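Local coordinates for TATA-binding protein (Sulfolobus acidocaldarius, PDB 1MP9) that probably binds the TATA box promoter element close to the transcription start, acting as a general factor for archaeal genes transcribed by RNA polymerase, at residues N14-V19 with V110-L115; L24-D29 with Y94-T99. One frame throughout, in Å; residues are numbered along the deposited sequence.

Both contacts follow the same two parts of the chain: interaction 1 pairs strands 12-23 and 103-114, interaction 2 the loops next to them. Interaction 1 lies where the two sequence repeats meet, with its centre about 6 Å from the centre of the chain. Strand 12-23 then runs outward into loop 24-29, and loop 94-99 leads back into strand 103-114, so interaction 2 lies beyond one end of the strand pair, its centre about 28 Å from that of the chain. The two contacts do not touch: their centres are 33 Å apart and their nearest atoms about 14 Å. Interaction 1 has one face on the helix-free side of the sheet, the side with which TATA-binding proteins grip DNA; interaction 2 is a peripheral loop contact.

Interaction 1: residues N14-V19 with V110-L115; sequences NIENIV and VASANL
Glu16 OE2 is gripped by two donors, one from each strand. Ser112 OG gives it the shorter bond, 2.5 Å from OG to OE2, using the anti lone pair of the carboxylate oxygen. Asn14 ND2 reaches the same OE2 at 2.9 Å from above the carboxylate plane, while OE2 lies in the plane of the asparagine amide. Glu16 gets there by bending at chi2 (-60°), which brings its carboxylate back over Ser112. An alanine at Glu16 would remove this acceptor and is likely to leave the Ser112 hydroxyl and the Asn14 amide free to turn.

Beneath these side chains the backbones pair antiparallel. Asn14 and Ser112 form a hydrogen-bonded pair, with Asn14 N 2.8 Å from Ser112 O and Ser112 N 2.7 Å from Asn14 O; Ile15 and Ala111 follow as a non-hydrogen-bonded pair. A classic beta bulge comes next: Glu16 and Asn17 both face Val110, whose O accepts from Glu16 N (2.9 Å) and Asn17 N (3.1 Å), while Val110 N returns a bond to Asn17 O.

Ile15 and Ala111 share the face that packs on helix 168-184, touching Glu168 and Val171. Asn14, Asn17, Val110 and Ser112 lie on the other face, consistent with the concave DNA-binding side of the TBP saddle; here the second subunit comes against it, and its Glu134 takes a hydrogen bond from Asn17 ND2. Strand 68-72 flanks the pair beyond 12-23, with Thr72 also bonded to Asn17, and strand 159-165 flanks it beyond 103-114.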
ATOM      1  N   ASN A  14      -3.052 -17.547   0.792  1.00 21.32           N
ATOM      2  CA  ASN A  14      -3.799 -17.816   2.010  1.00 24.29           C
ATOM      3  C   ASN A  14      -4.705 -16.622   2.322  1.00 22.90           C
ATOM      4  O   ASN A  14      -4.233 -15.482   2.339  1.00 24.23           O
ATOM      5  CB  ASN A  14      -2.827 -18.023   3.172  1.00 27.12           C
ATOM      6  CG  ASN A  14      -3.517 -18.515   4.415  1.00 32.30           C
ATOM      7  OD1 ASN A  14      -4.115 -19.597   4.412  1.00 37.41           O
ATOM      8  ND2 ASN A  14      -3.444 -17.735   5.494  1.00 34.80           N
ATOM      9  N   ILE A  15      -5.994 -16.861   2.560  1.00 22.12           N
ATOM     10  CA  ILE A  15      -6.897 -15.764   2.919  1.00 19.82           C
ATOM     11  C   ILE A  15      -6.742 -15.521   4.405  1.00 20.62           C
ATOM     12  O   ILE A  15      -6.898 -16.433   5.208  1.00 21.18           O
ATOM     13  CB  ILE A  15      -8.327 -16.095   2.611  1.00 20.90           C
ATOM     14  CG1 ILE A  15      -8.446 -16.254   1.092  1.00 24.12           C
ATOM     15  CG2 ILE A  15      -9.272 -14.958   3.153  1.00 20.26           C
ATOM     16  CD1 ILE A  15      -9.844 -16.474   0.599  1.00 29.10           C
ATOM     17  N   GLU A  16      -6.385 -14.297   4.764  1.00 18.60           N
ATOM     18  CA  GLU A  16      -6.187 -13.936   6.162  1.00 18.94           C
ATOM     19  C   GLU A  16      -7.467 -13.372   6.775  1.00 20.15           C
ATOM     20  O   GLU A  16      -7.718 -13.561   7.952  1.00 19.77           O
ATOM     21  CB  GLU A  16      -5.085 -12.872   6.268  1.00 19.27           C
ATOM     22  CG  GLU A  16      -3.707 -13.308   5.723  1.00 21.99           C
ATOM     23  CD  GLU A  16      -3.160 -14.530   6.449  1.00 22.95           C
ATOM     24  OE1 GLU A  16      -3.672 -14.843   7.536  1.00 22.93           O
ATOM     25  OE2 GLU A  16      -2.225 -15.180   5.939  1.00 26.96           O
ATOM     26  N   ASN A  17      -8.266 -12.656   5.989  1.00 19.35           N
ATOM     27  CA  ASN A  17      -9.467 -12.064   6.538  1.00 20.53           C
ATOM     28  C   ASN A  17     -10.391 -11.569   5.450  1.00 20.56           C
ATOM     29  O   ASN A  17      -9.956 -11.167   4.376  1.00 20.64           O
ATOM     30  CB  ASN A  17      -9.139 -10.855   7.430  1.00 21.48           C
ATOM     31  CG  ASN A  17     -10.359 -10.342   8.164  1.00 22.51           C
ATOM     32  OD1 ASN A  17     -11.153 -11.138   8.655  1.00 21.99           O
ATOM     33  ND2 ASN A  17     -10.508  -9.022   8.271  1.00 20.76           N
ATOM     34  N   ILE A  18     -11.674 -11.596   5.746  1.00 20.73           N
ATOM     35  CA  ILE A  18     -12.657 -11.094   4.806  1.00 22.35           C
ATOM     36  C   ILE A  18     -13.506 -10.076   5.568  1.00 22.86           C
ATOM     37  O   ILE A  18     -13.893 -10.325   6.712  1.00 22.88           O
ATOM     38  CB  ILE A  18     -13.574 -12.213   4.305  1.00 22.65           C
ATOM     39  CG1 ILE A  18     -12.758 -13.238   3.506  1.00 21.44           C
ATOM     40  CG2 ILE A  18     -14.722 -11.601   3.454  1.00 25.12           C
ATOM     41  CD1 ILE A  18     -13.536 -14.458   3.123  1.00 19.89           C
ATOM     42  N   VAL A  19     -13.755  -8.925   4.963  1.00 21.60           N
ATOM     43  CA  VAL A  19     -14.622  -7.939   5.602  1.00 21.77           C
ATOM     44  C   VAL A  19     -15.834  -7.893   4.694  1.00 21.53           C
ATOM     45  O   VAL A  19     -15.695  -7.664   3.483  1.00 20.03           O
ATOM     46  CB  VAL A  19     -13.984  -6.498   5.683  1.00 22.27           C
ATOM     47  CG1 VAL A  19     -14.983  -5.509   6.381  1.00 23.54           C
ATOM     48  CG2 VAL A  19     -12.697  -6.531   6.485  1.00 23.13           C
ATOM     49  N   VAL A 110      -8.337  -9.719   2.609  1.00 18.85           N
ATOM     50  CA  VAL A 110      -6.912  -9.494   2.817  1.00 19.08           C
ATOM     51  C   VAL A 110      -6.313 -10.886   2.735  1.00 17.22           C
ATOM     52  O   VAL A 110      -6.785 -11.810   3.397  1.00 18.40           O
ATOM     53  CB  VAL A 110      -6.577  -8.902   4.215  1.00 20.19           C
ATOM     54  CG1 VAL A 110      -5.008  -8.841   4.368  1.00 19.11           C
ATOM     55  CG2 VAL A 110      -7.208  -7.482   4.372  1.00 18.90           C
ATOM     56  N   ALA A 111      -5.303 -11.063   1.906  1.00 16.45           N
ATOM     57  CA  ALA A 111      -4.679 -12.383   1.792  1.00 18.08           C
ATOM     58  C   ALA A 111      -3.203 -12.241   1.856  1.00 19.26           C
ATOM     59  O   ALA A 111      -2.666 -11.138   1.681  1.00 18.58           O
ATOM     60  CB  ALA A 111      -5.017 -13.048   0.429  1.00 19.20           C
ATOM     61  N   SER A 112      -2.537 -13.359   2.113  1.00 19.63           N
ATOM     62  CA  SER A 112      -1.087 -13.359   2.085  1.00 20.88           C
ATOM     63  C   SER A 112      -0.718 -14.372   0.996  1.00 20.28           C
ATOM     64  O   SER A 112      -1.578 -15.143   0.508  1.00 21.18           O
ATOM     65  CB  SER A 112      -0.474 -13.795   3.416  1.00 19.57           C
ATOM     66  OG  SER A 112      -0.921 -15.085   3.792  1.00 22.48           O
ATOM     67  N   ALA A 113       0.540 -14.314   0.561  1.00 18.99           N
ATOM     68  CA  ALA A 113       1.037 -15.257  -0.412  1.00 19.33           C
ATOM     69  C   ALA A 113       2.501 -15.493  -0.164  1.00 20.20           C
ATOM     70  O   ALA A 113       3.195 -14.654   0.436  1.00 20.27           O
ATOM     71  CB  ALA A 113       0.847 -14.750  -1.828  1.00 19.34           C
ATOM     72  N   ASN A 114       2.955 -16.656  -0.617  1.00 19.97           N
ATOM     73  CA  ASN A 114       4.358 -17.020  -0.550  1.00 21.46           C
ATOM     74  C   ASN A 114       4.726 -17.335  -1.979  1.00 19.41           C
ATOM     75  O   ASN A 114       4.244 -18.338  -2.528  1.00 19.94           O
ATOM     76  CB  ASN A 114       4.570 -18.282   0.254  1.00 25.78           C
ATOM     77  CG  ASN A 114       5.425 -18.056   1.448  1.00 34.55           C
ATOM     78  OD1 ASN A 114       5.031 -17.328   2.394  1.00 38.09           O
ATOM     79  ND2 ASN A 114       6.620 -18.665   1.441  1.00 34.85           N
ATOM     80  N   LEU A 115       5.588 -16.521  -2.575  1.00 14.91           N
ATOM     81  CA  LEU A 115       5.991 -16.761  -3.962  1.00 17.97           C
ATOM     82  C   LEU A 115       7.042 -17.855  -4.025  1.00 17.62           C
ATOM     83  O   LEU A 115       7.266 -18.413  -5.075  1.00 16.63           O
ATOM     84  CB  LEU A 115       6.577 -15.501  -4.595  1.00 19.32           C
ATOM     85  CG  LEU A 115       5.619 -14.324  -4.761  1.00 21.98           C
ATOM     86  CD1 LEU A 115       6.396 -13.134  -5.339  1.00 22.70           C
ATOM     87  CD2 LEU A 115       4.484 -14.705  -5.688  1.00 20.83           C
TER

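Interaction 2: residues L24-D29 with Y94-T99; sequences LDQTLD and YGMQLT
Met96 points its thioether into the other loop, where it meets three side chains from different directions. Leu24 lies across it at about a right angle, its CD1 methyl 3.7 Å from Met96 SD and 3.3 Å from Met96 CE. Leu28 adds a looser touch, CD2 to Met96 CE at 4.2 Å. The third neighbour, Gln26, passes the methionine at a slant with its amide beside CE. That methyl is modelled too close to both Leu24 CD1 and the Gln26 amide, so its exact place is doubtful; the crossing of the side chains and the approach to SD are the firmer evidence.

The methionine owes this reach to its torsions. CG stands between the backbone N and the carbonyl carbon (chi1 77°), and the bend modelled at chi3 puts the methyl on the side of the leucines.

Gln26 makes the polar link. Its chain is extended beyond CG and carries the amide across to the backbone of the second loop, where NE2 donates to Gln97 O at 2.9 Å, the acceptor tilted 25° out of the amide plane. The same NE2 also donates to Leu24 O in its own loop, 3.2 Å away and close to the amide plane. One amide nitrogen thus ties two backbone carbonyls together, one from each loop, and the two bonds limit how the amide can turn. Leu98 CD1 lies farther off, 4.4 Å from Gln26 NE2, and Leu98 packs back on Ile88.

Met96 also rests on Leu91 of helix 77-93, so the leucines of loop 24-29 meet that helix end through it. Helix 77-93 closes there in a Schellman motif: Met96 N bonds back to Leu91 O, and Gly95, with its positive phi of 128°, is the C-prime residue. The chain leaving this cap is the connection between the two repeats of the TBP fold.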
ATOM      1  N   LEU A  24     -29.542  -5.484   6.858  1.00 42.10           N
ATOM      2  CA  LEU A  24     -30.727  -6.044   7.495  1.00 44.43           C
ATOM      3  C   LEU A  24     -31.979  -5.257   7.120  1.00 46.01           C
ATOM      4  O   LEU A  24     -33.055  -5.473   7.688  1.00 47.37           O
ATOM      5  CB  LEU A  24     -30.562  -6.080   9.018  1.00 43.24           C
ATOM      6  CG  LEU A  24     -29.398  -6.924   9.520  1.00 43.85           C
ATOM      7  CD1 LEU A  24     -29.494  -7.087  11.024  1.00 45.62           C
ATOM      8  CD2 LEU A  24     -29.423  -8.287   8.851  1.00 45.13           C
ATOM      9  N   ASP A  25     -31.818  -4.341   6.169  1.00 47.50           N
ATOM     10  CA  ASP A  25     -32.908  -3.505   5.648  1.00 49.35           C
ATOM     11  C   ASP A  25     -33.973  -3.144   6.697  1.00 49.40           C
ATOM     12  O   ASP A  25     -35.117  -3.608   6.628  1.00 48.83           O
ATOM     13  CB  ASP A  25     -33.548  -4.213   4.433  1.00 52.18           C
ATOM     14  CG  ASP A  25     -34.518  -3.319   3.657  1.00 54.43           C
ATOM     15  OD1 ASP A  25     -34.166  -2.157   3.340  1.00 55.85           O
ATOM     16  OD2 ASP A  25     -35.635  -3.792   3.351  1.00 55.56           O
ATOM     17  N   GLN A  26     -33.568  -2.312   7.662  1.00 48.47           N
ATOM     18  CA  GLN A  26     -34.427  -1.829   8.750  1.00 46.95           C
ATOM     19  C   GLN A  26     -33.588  -1.033   9.749  1.00 45.62           C
ATOM     20  O   GLN A  26     -32.406  -1.324   9.961  1.00 45.86           O
ATOM     21  CB  GLN A  26     -35.058  -2.988   9.500  1.00 46.29           C
ATOM     22  CG  GLN A  26     -34.027  -3.886  10.094  1.00 47.18           C
ATOM     23  CD  GLN A  26     -34.624  -4.967  10.928  1.00 46.59           C
ATOM     24  OE1 GLN A  26     -35.311  -4.689  11.899  1.00 46.96           O
ATOM     25  NE2 GLN A  26     -34.367  -6.222  10.561  1.00 47.12           N
ATOM     26  N   THR A  27     -34.208  -0.040  10.367  1.00 43.30           N
ATOM     27  CA  THR A  27     -33.530   0.777  11.362  1.00 40.03           C
ATOM     28  C   THR A  27     -33.541  -0.012  12.666  1.00 37.50           C
ATOM     29  O   THR A  27     -34.489  -0.752  12.950  1.00 37.85           O
ATOM     30  CB  THR A  27     -34.245   2.106  11.497  1.00 41.43           C
ATOM     31  OG1 THR A  27     -34.121   2.806  10.247  1.00 42.77           O
ATOM     32  CG2 THR A  27     -33.659   2.939  12.636  1.00 41.00           C
ATOM     33  N   LEU A  28     -32.474   0.117  13.446  1.00 33.78           N
ATOM     34  CA  LEU A  28     -32.356  -0.646  14.675  1.00 30.01           C
ATOM     35  C   LEU A  28     -32.068   0.238  15.869  1.00 27.79           C
ATOM     36  O   LEU A  28     -31.320   1.210  15.771  1.00 27.99           O
ATOM     37  CB  LEU A  28     -31.224  -1.686  14.549  1.00 29.90           C
ATOM     38  CG  LEU A  28     -31.284  -2.878  13.574  1.00 31.00           C
ATOM     39  CD1 LEU A  28     -29.874  -3.501  13.496  1.00 30.78           C
ATOM     40  CD2 LEU A  28     -32.293  -3.937  14.026  1.00 30.27           C
ATOM     41  N   ASP A  29     -32.672  -0.115  16.996  1.00 25.85           N
ATOM     42  CA  ASP A  29     -32.473   0.602  18.240  1.00 24.92           C
ATOM     43  C   ASP A  29     -31.374  -0.204  18.941  1.00 22.78           C
ATOM     44  O   ASP A  29     -31.625  -1.273  19.508  1.00 22.43           O
ATOM     45  CB  ASP A  29     -33.770   0.607  19.058  1.00 25.05           C
ATOM     46  CG  ASP A  29     -33.611   1.274  20.417  1.00 29.43           C
ATOM     47  OD1 ASP A  29     -32.517   1.197  21.019  1.00 29.57           O
ATOM     48  OD2 ASP A  29     -34.600   1.863  20.910  1.00 29.25           O
ATOM     49  N   TYR A  94     -33.359 -13.144  20.130  1.00 43.24           N
ATOM     50  CA  TYR A  94     -33.602 -12.105  21.111  1.00 42.57           C
ATOM     51  C   TYR A  94     -34.424 -10.914  20.648  1.00 42.70           C
ATOM     52  O   TYR A  94     -34.320  -9.829  21.217  1.00 42.22           O
ATOM     53  CB  TYR A  94     -32.283 -11.636  21.699  1.00 42.12           C
ATOM     54  CG  TYR A  94     -31.609 -12.685  22.545  1.00 41.55           C
ATOM     55  CD1 TYR A  94     -32.139 -13.055  23.784  1.00 41.96           C
ATOM     56  CD2 TYR A  94     -30.431 -13.296  22.124  1.00 42.12           C
ATOM     57  CE1 TYR A  94     -31.506 -14.007  24.583  1.00 41.40           C
ATOM     58  CE2 TYR A  94     -29.788 -14.249  22.915  1.00 42.11           C
ATOM     59  CZ  TYR A  94     -30.330 -14.595  24.143  1.00 43.37           C
ATOM     60  OH  TYR A  94     -29.663 -15.491  24.946  1.00 44.61           O
ATOM     61  N   GLY A  95     -35.226 -11.079  19.603  1.00 43.54           N
ATOM     62  CA  GLY A  95     -36.069  -9.955  19.239  1.00 45.26           C
ATOM     63  C   GLY A  95     -36.223  -9.308  17.880  1.00 47.17           C
ATOM     64  O   GLY A  95     -37.298  -8.772  17.600  1.00 47.16           O
ATOM     65  N   MET A  96     -35.200  -9.308  17.031  1.00 48.65           N
ATOM     66  CA  MET A  96     -35.390  -8.635  15.752  1.00 50.49           C
ATOM     67  C   MET A  96     -36.029  -9.541  14.721  1.00 51.12           C
ATOM     68  O   MET A  96     -35.856 -10.756  14.748  1.00 49.09           O
ATOM     69  CB  MET A  96     -34.067  -8.052  15.212  1.00 51.76           C
ATOM     70  CG  MET A  96     -33.108  -9.041  14.601  1.00 52.29           C
ATOM     71  SD  MET A  96     -31.750  -8.171  13.769  1.00 54.29           S
ATOM     72  CE  MET A  96     -32.520  -7.768  12.259  1.00 53.65           C
ATOM     73  N   GLN A  97     -36.788  -8.934  13.820  1.00 53.71           N
ATOM     74  CA  GLN A  97     -37.468  -9.681  12.777  1.00 56.29           C
ATOM     75  C   GLN A  97     -36.866  -9.309  11.442  1.00 57.52           C
ATOM     76  O   GLN A  97     -36.364  -8.196  11.275  1.00 58.08           O
ATOM     77  CB  GLN A  97     -38.962  -9.344  12.757  1.00 57.92           C
ATOM     78  CG  GLN A  97     -39.669  -9.468  14.099  1.00 59.72           C
ATOM     79  CD  GLN A  97     -39.470 -10.825  14.758  1.00 61.14           C
ATOM     80  OE1 GLN A  97     -38.309 -11.180  15.046  1.00 62.59           O
ATOM     81  NE2 GLN A  97     -40.474 -11.538  14.997  1.00 62.49           N
ATOM     82  N   LEU A  98     -36.911 -10.245  10.495  1.00 57.96           N
ATOM     83  CA  LEU A  98     -36.392  -9.998   9.160  1.00 58.49           C
ATOM     84  C   LEU A  98     -37.525 -10.156   8.144  1.00 59.59           C
ATOM     85  O   LEU A  98     -38.259 -11.152   8.160  1.00 59.81           O
ATOM     86  CB  LEU A  98     -35.252 -10.965   8.839  1.00 58.35           C
ATOM     87  CG  LEU A  98     -33.875 -10.558   9.375  1.00 58.88           C
ATOM     88  CD1 LEU A  98     -33.890 -10.550  10.901  1.00 60.17           C
ATOM     89  CD2 LEU A  98     -32.826 -11.516   8.862  1.00 58.82           C
ATOM     90  N   THR A  99     -37.678  -9.168   7.270  1.00 59.14           N
ATOM     91  CA  THR A  99     -38.733  -9.234   6.267  1.00 58.82           C
ATOM     92  C   THR A  99     -38.304 -10.162   5.141  1.00 57.62           C
ATOM     93  O   THR A  99     -39.083 -10.989   4.668  1.00 57.45           O
ATOM     94  CB  THR A  99     -39.039  -7.835   5.687  1.00 59.54           C
ATOM     95  OG1 THR A  99     -39.363  -6.933   6.752  1.00 60.85           O
ATOM     96  CG2 THR A  99     -40.208  -7.900   4.725  1.00 59.75           C
TER